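PDB 5Y7Q: fanconi-associated nuclease 1 homolog from Pseudomonas aeruginosa, which belongs to the FAN1 nuclease family, combining a helix-turn-helix domain, a SAP domain and a VRR-NUC domain. Local coordinates for residues R312-E320 with E344-L355. Residues are numbered along the deposited sequence; the frame is centred on the assembly and turned at random.
With nucleotides of chain D.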
# COMPACT_ATOMS: atom_id res chain seq x y z
N ARG A 312 9.43 18.60 3.69
CA ARG A 312 10.04 19.86 4.12
C ARG A 312 10.49 19.78 5.58
O ARG A 312 11.61 20.17 5.93
CB ARG A 312 9.06 21.00 3.93
CG ARG A 312 9.66 22.38 3.87
CD ARG A 312 8.60 23.35 4.30
NE ARG A 312 8.10 24.25 3.26
CZ ARG A 312 6.89 24.80 3.26
NH1 ARG A 312 6.02 24.54 4.22
NH2 ARG A 312 6.54 25.61 2.28
N LEU A 313 9.61 19.27 6.43
CA LEU A 313 9.94 19.05 7.84
C LEU A 313 11.20 18.20 7.98
O LEU A 313 12.11 18.54 8.75
CB LEU A 313 8.77 18.38 8.52
CG LEU A 313 8.34 18.82 9.89
CD1 LEU A 313 8.63 20.27 10.04
CD2 LEU A 313 6.85 18.55 9.99
N ARG A 314 11.25 17.08 7.26
CA ARG A 314 12.43 16.22 7.35
C ARG A 314 13.68 16.94 6.86
O ARG A 314 14.79 16.64 7.31
CB ARG A 314 12.21 14.92 6.58
CG ARG A 314 10.96 14.10 6.93
CD ARG A 314 10.81 13.86 8.43
NE ARG A 314 12.07 13.54 9.11
CZ ARG A 314 12.27 13.65 10.42
NH1 ARG A 314 11.28 14.09 11.22
NH2 ARG A 314 13.45 13.34 10.93
N ALA A 315 13.54 17.90 5.95
CA ALA A 315 14.72 18.65 5.52
C ALA A 315 15.19 19.61 6.61
O ALA A 315 16.40 19.70 6.88
CB ALA A 315 14.42 19.38 4.20
N ILE A 316 14.26 20.35 7.24
CA ILE A 316 14.66 21.20 8.37
C ILE A 316 15.37 20.36 9.42
O ILE A 316 16.49 20.68 9.86
CB ILE A 316 13.43 21.91 8.98
CG1 ILE A 316 12.74 22.77 7.94
CG2 ILE A 316 13.85 22.75 10.16
CD1 ILE A 316 11.27 22.95 8.18
N ARG A 317 14.74 19.26 9.83
CA ARG A 317 15.34 18.43 10.86
C ARG A 317 16.69 17.88 10.42
O ARG A 317 17.60 17.76 11.24
CB ARG A 317 14.38 17.31 11.24
CG ARG A 317 14.93 16.32 12.26
CD ARG A 317 15.41 17.00 13.56
NE ARG A 317 16.07 16.03 14.44
CZ ARG A 317 16.80 16.36 15.51
NH1 ARG A 317 16.96 17.64 15.83
NH2 ARG A 317 17.36 15.42 16.25
N SER A 318 16.86 17.56 9.12
CA SER A 318 18.17 17.08 8.67
C SER A 318 19.22 18.18 8.75
O SER A 318 20.34 17.93 9.20
CB SER A 318 18.09 16.55 7.25
OG SER A 318 17.47 15.28 7.21
N LEU A 319 18.89 19.40 8.32
CA LEU A 319 19.84 20.49 8.46
C LEU A 319 20.24 20.66 9.92
O LEU A 319 21.44 20.74 10.24
CB LEU A 319 19.26 21.79 7.90
CG LEU A 319 19.19 21.91 6.37
CD1 LEU A 319 18.09 22.86 5.91
CD2 LEU A 319 20.55 22.29 5.76
N GLU A 320 19.25 20.67 10.82
CA GLU A 320 19.58 20.76 12.25
C GLU A 320 20.56 19.66 12.66
O GLU A 320 21.58 19.93 13.30
CB GLU A 320 18.30 20.71 13.09
CG GLU A 320 18.52 21.15 14.53
CD GLU A 320 17.35 20.81 15.46
OE1 GLU A 320 17.31 21.33 16.60
OE2 GLU A 320 16.47 20.02 15.05
N GLU A 344 2.45 19.67 9.73
CA GLU A 344 3.60 20.53 9.58
C GLU A 344 3.56 21.68 10.57
O GLU A 344 4.59 22.02 11.16
CB GLU A 344 3.70 21.02 8.13
CG GLU A 344 4.94 21.85 7.86
CD GLU A 344 5.42 21.77 6.42
OE1 GLU A 344 6.00 20.71 6.05
OE2 GLU A 344 5.23 22.76 5.69
N ARG A 345 2.37 22.24 10.82
CA ARG A 345 2.25 23.26 11.87
C ARG A 345 2.74 22.72 13.21
O ARG A 345 3.59 23.34 13.88
CB ARG A 345 0.80 23.76 11.99
CG ARG A 345 0.31 24.68 10.86
CD ARG A 345 -1.05 25.36 11.16
NE ARG A 345 -1.68 25.94 9.96
CZ ARG A 345 -1.61 27.23 9.60
NH1 ARG A 345 -0.94 28.09 10.35
NH2 ARG A 345 -2.23 27.65 8.50
N GLN A 346 2.26 21.55 13.59
CA GLN A 346 2.63 20.99 14.88
C GLN A 346 4.13 20.75 14.98
O GLN A 346 4.74 21.05 16.01
CB GLN A 346 1.82 19.72 15.14
CG GLN A 346 2.30 18.89 16.30
CD GLN A 346 1.62 17.55 16.35
OE1 GLN A 346 0.87 17.21 15.44
NE2 GLN A 346 1.89 16.77 17.40
N GLY A 347 4.75 20.23 13.90
CA GLY A 347 6.19 19.96 13.92
C GLY A 347 7.05 21.22 13.99
O GLY A 347 8.04 21.27 14.72
N LEU A 348 6.66 22.25 13.23
CA LEU A 348 7.36 23.53 13.33
C LEU A 348 7.25 24.12 14.73
O LEU A 348 8.15 24.85 15.18
CB LEU A 348 6.79 24.53 12.32
CG LEU A 348 6.94 24.21 10.83
CD1 LEU A 348 6.12 25.17 9.96
CD2 LEU A 348 8.40 24.29 10.48
N ALA A 349 6.15 23.82 15.44
CA ALA A 349 6.03 24.35 16.80
C ALA A 349 7.13 23.84 17.71
O ALA A 349 7.48 24.51 18.69
CB ALA A 349 4.65 24.00 17.36
N ARG A 350 7.66 22.63 17.47
CA ARG A 350 8.82 22.16 18.23
C ARG A 350 10.13 22.66 17.64
O ARG A 350 11.04 23.04 18.38
CB ARG A 350 8.84 20.64 18.31
CG ARG A 350 7.55 20.01 18.70
CD ARG A 350 7.54 18.59 18.20
NE ARG A 350 6.34 17.89 18.59
CZ ARG A 350 5.95 16.75 18.04
NH1 ARG A 350 6.67 16.20 17.07
NH2 ARG A 350 4.83 16.17 18.47
N LEU A 351 10.24 22.63 16.30
CA LEU A 351 11.53 22.93 15.66
C LEU A 351 11.91 24.39 15.81
O LEU A 351 13.04 24.71 16.19
CB LEU A 351 11.47 22.59 14.18
CG LEU A 351 11.81 21.15 13.88
CD1 LEU A 351 11.53 20.91 12.43
CD2 LEU A 351 13.27 20.99 14.20
N LEU A 352 11.00 25.28 15.47
CA LEU A 352 11.31 26.70 15.51
C LEU A 352 11.99 27.14 16.80
O LEU A 352 13.12 27.65 16.72
CB LEU A 352 10.02 27.49 15.24
CG LEU A 352 10.19 28.53 14.16
CD1 LEU A 352 10.09 29.92 14.77
CD2 LEU A 352 11.54 28.35 13.52
N PRO A 353 11.43 26.92 18.00
CA PRO A 353 12.08 27.48 19.20
C PRO A 353 13.43 26.87 19.49
O PRO A 353 14.29 27.54 20.08
CB PRO A 353 11.08 27.17 20.33
CG PRO A 353 9.84 26.66 19.64
CD PRO A 353 10.29 26.06 18.35
N ARG A 354 13.64 25.61 19.12
CA ARG A 354 14.93 24.98 19.36
C ARG A 354 15.99 25.54 18.42
O ARG A 354 17.16 25.71 18.83
CB ARG A 354 14.78 23.48 19.21
CG ARG A 354 16.04 22.72 19.23
CD ARG A 354 15.70 21.26 19.37
NE ARG A 354 15.00 20.76 18.19
CZ ARG A 354 14.12 19.77 18.20
NH1 ARG A 354 13.79 19.18 19.34
NH2 ARG A 354 13.54 19.38 17.07
N LEU A 355 15.59 25.85 17.19
CA LEU A 355 16.47 26.57 16.27
C LEU A 355 16.72 28.00 16.72
O LEU A 355 17.84 28.51 16.62
CB LEU A 355 15.84 26.57 14.88
CG LEU A 355 15.62 25.18 14.34
CD1 LEU A 355 14.93 25.32 13.03
CD2 LEU A 355 16.96 24.47 14.22
P DA D 2 11.23 16.39 18.65
OP1 DA D 2 11.54 17.16 17.43
OP2 DA D 2 9.87 15.83 18.78
O5' DA D 2 12.26 15.17 18.79
C5' DA D 2 13.61 15.39 19.20
C4' DA D 2 14.47 14.21 18.83
O4' DA D 2 14.27 13.16 19.82
C3' DA D 2 14.10 13.58 17.49
O3' DA D 2 15.23 13.08 16.82
C2' DA D 2 13.18 12.45 17.89
C1' DA D 2 13.84 11.99 19.16
N9 DA D 2 12.89 11.28 19.98
C8 DA D 2 11.63 11.69 20.33
N7 DA D 2 10.97 10.81 21.04
C5 DA D 2 11.85 9.75 21.14
C6 DA D 2 11.75 8.50 21.77
N6 DA D 2 10.67 8.11 22.44
N1 DA D 2 12.80 7.67 21.67
C2 DA D 2 13.88 8.07 21.00
N3 DA D 2 14.09 9.22 20.36
C4 DA D 2 13.02 10.02 20.48
P DA D 3 15.07 12.29 15.43
OP1 DA D 3 15.88 13.06 14.47
OP2 DA D 3 13.65 12.06 15.08
O5' DA D 3 15.76 10.87 15.71
C5' DA D 3 17.12 10.82 16.17
C4' DA D 3 17.66 9.40 16.24
O4' DA D 3 16.84 8.59 17.10
C3' DA D 3 17.71 8.64 14.94
O3' DA D 3 18.66 7.60 15.09
C2' DA D 3 16.28 8.08 14.87
C1' DA D 3 16.08 7.69 16.32
N9 DA D 3 14.73 7.80 16.81
C8 DA D 3 13.90 8.88 16.73
N7 DA D 3 12.75 8.71 17.34
C5 DA D 3 12.86 7.44 17.89
C6 DA D 3 11.98 6.66 18.66
N6 DA D 3 10.77 7.09 19.03
N1 DA D 3 12.40 5.43 19.04
C2 DA D 3 13.62 5.01 18.67
N3 DA D 3 14.53 5.65 17.94
C4 DA D 3 14.08 6.87 17.58
P DG D 1 13.62 19.59 23.92
OP1 DG D 1 14.81 20.28 23.34
OP2 DG D 1 13.32 19.68 25.37
O5' DG D 1 12.31 20.03 23.11
C5' DG D 1 11.27 19.08 22.86
C4' DG D 1 11.86 17.79 22.31
O4' DG D 1 12.01 16.82 23.36
C3' DG D 1 11.02 17.09 21.23
O3' DG D 1 11.58 17.33 19.92
C2' DG D 1 11.12 15.61 21.61
C1' DG D 1 12.15 15.59 22.73
N9 DG D 1 11.92 14.49 23.64
C8 DG D 1 10.81 14.27 24.42
N7 DG D 1 10.86 13.15 25.07
C5 DG D 1 12.06 12.57 24.67
C6 DG D 1 12.65 11.34 25.04
O6 DG D 1 12.22 10.48 25.82
N1 DG D 1 13.87 11.14 24.40
C2 DG D 1 14.44 12.02 23.50
N2 DG D 1 15.62 11.66 22.99
N3 DG D 1 13.90 13.17 23.15
C4 DG D 1 12.71 13.38 23.77
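Glu-320 is held between Arg-317 and Arg-354 in a salt-bridge network that closes the C-terminal end of the contact, where segments 312-320 and 344-355 run nearly parallel, their axes 13° apart. The firmer grip comes from its own helix: Arg-317 NH1 lies 2.6 Å from Glu-320 OE2, which it meets from above the carboxylate plane. The cross-helix link, Arg-354 NE to Glu-320 OE1 (2.9 Å), is weak and bent. Bent at chi2 (55°), the Arg-317 chain turns its guanidinium toward the DNA, where NE donates to OP1 of DA3 of chain D at 3.0 Å. Arg-354 bonds the same strand edge-on, sending NH2 to OP1 of DA2 of chain D (3.0 Å) and NH1 to O3' of DG1 of chain D. At the N-terminal end a second salt bridge pairs Arg-312 NH1 with Glu-344 OE2, though the modelled distance is too short to be trusted in detail; this oxygen also accepts from the backbone N of Glu-340.

Between the two bridges the packing is aliphatic. Leu-313 is a knob in the hole made by Glu-344, Gly-347, Leu-348 and Leu-351, its CD2 resting 3.8 Å from Glu-344 CA. Leu-351 CD1 touches both Leu-313 CD1 and Ile-316 CG2, the latter at 3.7 Å, while Ile-316 CD1 meets Leu-348 CD2. Leu-355 CD2 lies against Glu-320 CG (3.7 Å). Helix 325-337, which links the pair in sequence, packs on Ile-316 through Leu-331.

An apolar seam thus joins the helices, while Glu-320 probably offsets the charge of two arginines and helps orient them toward successive phosphates of one DNA strand.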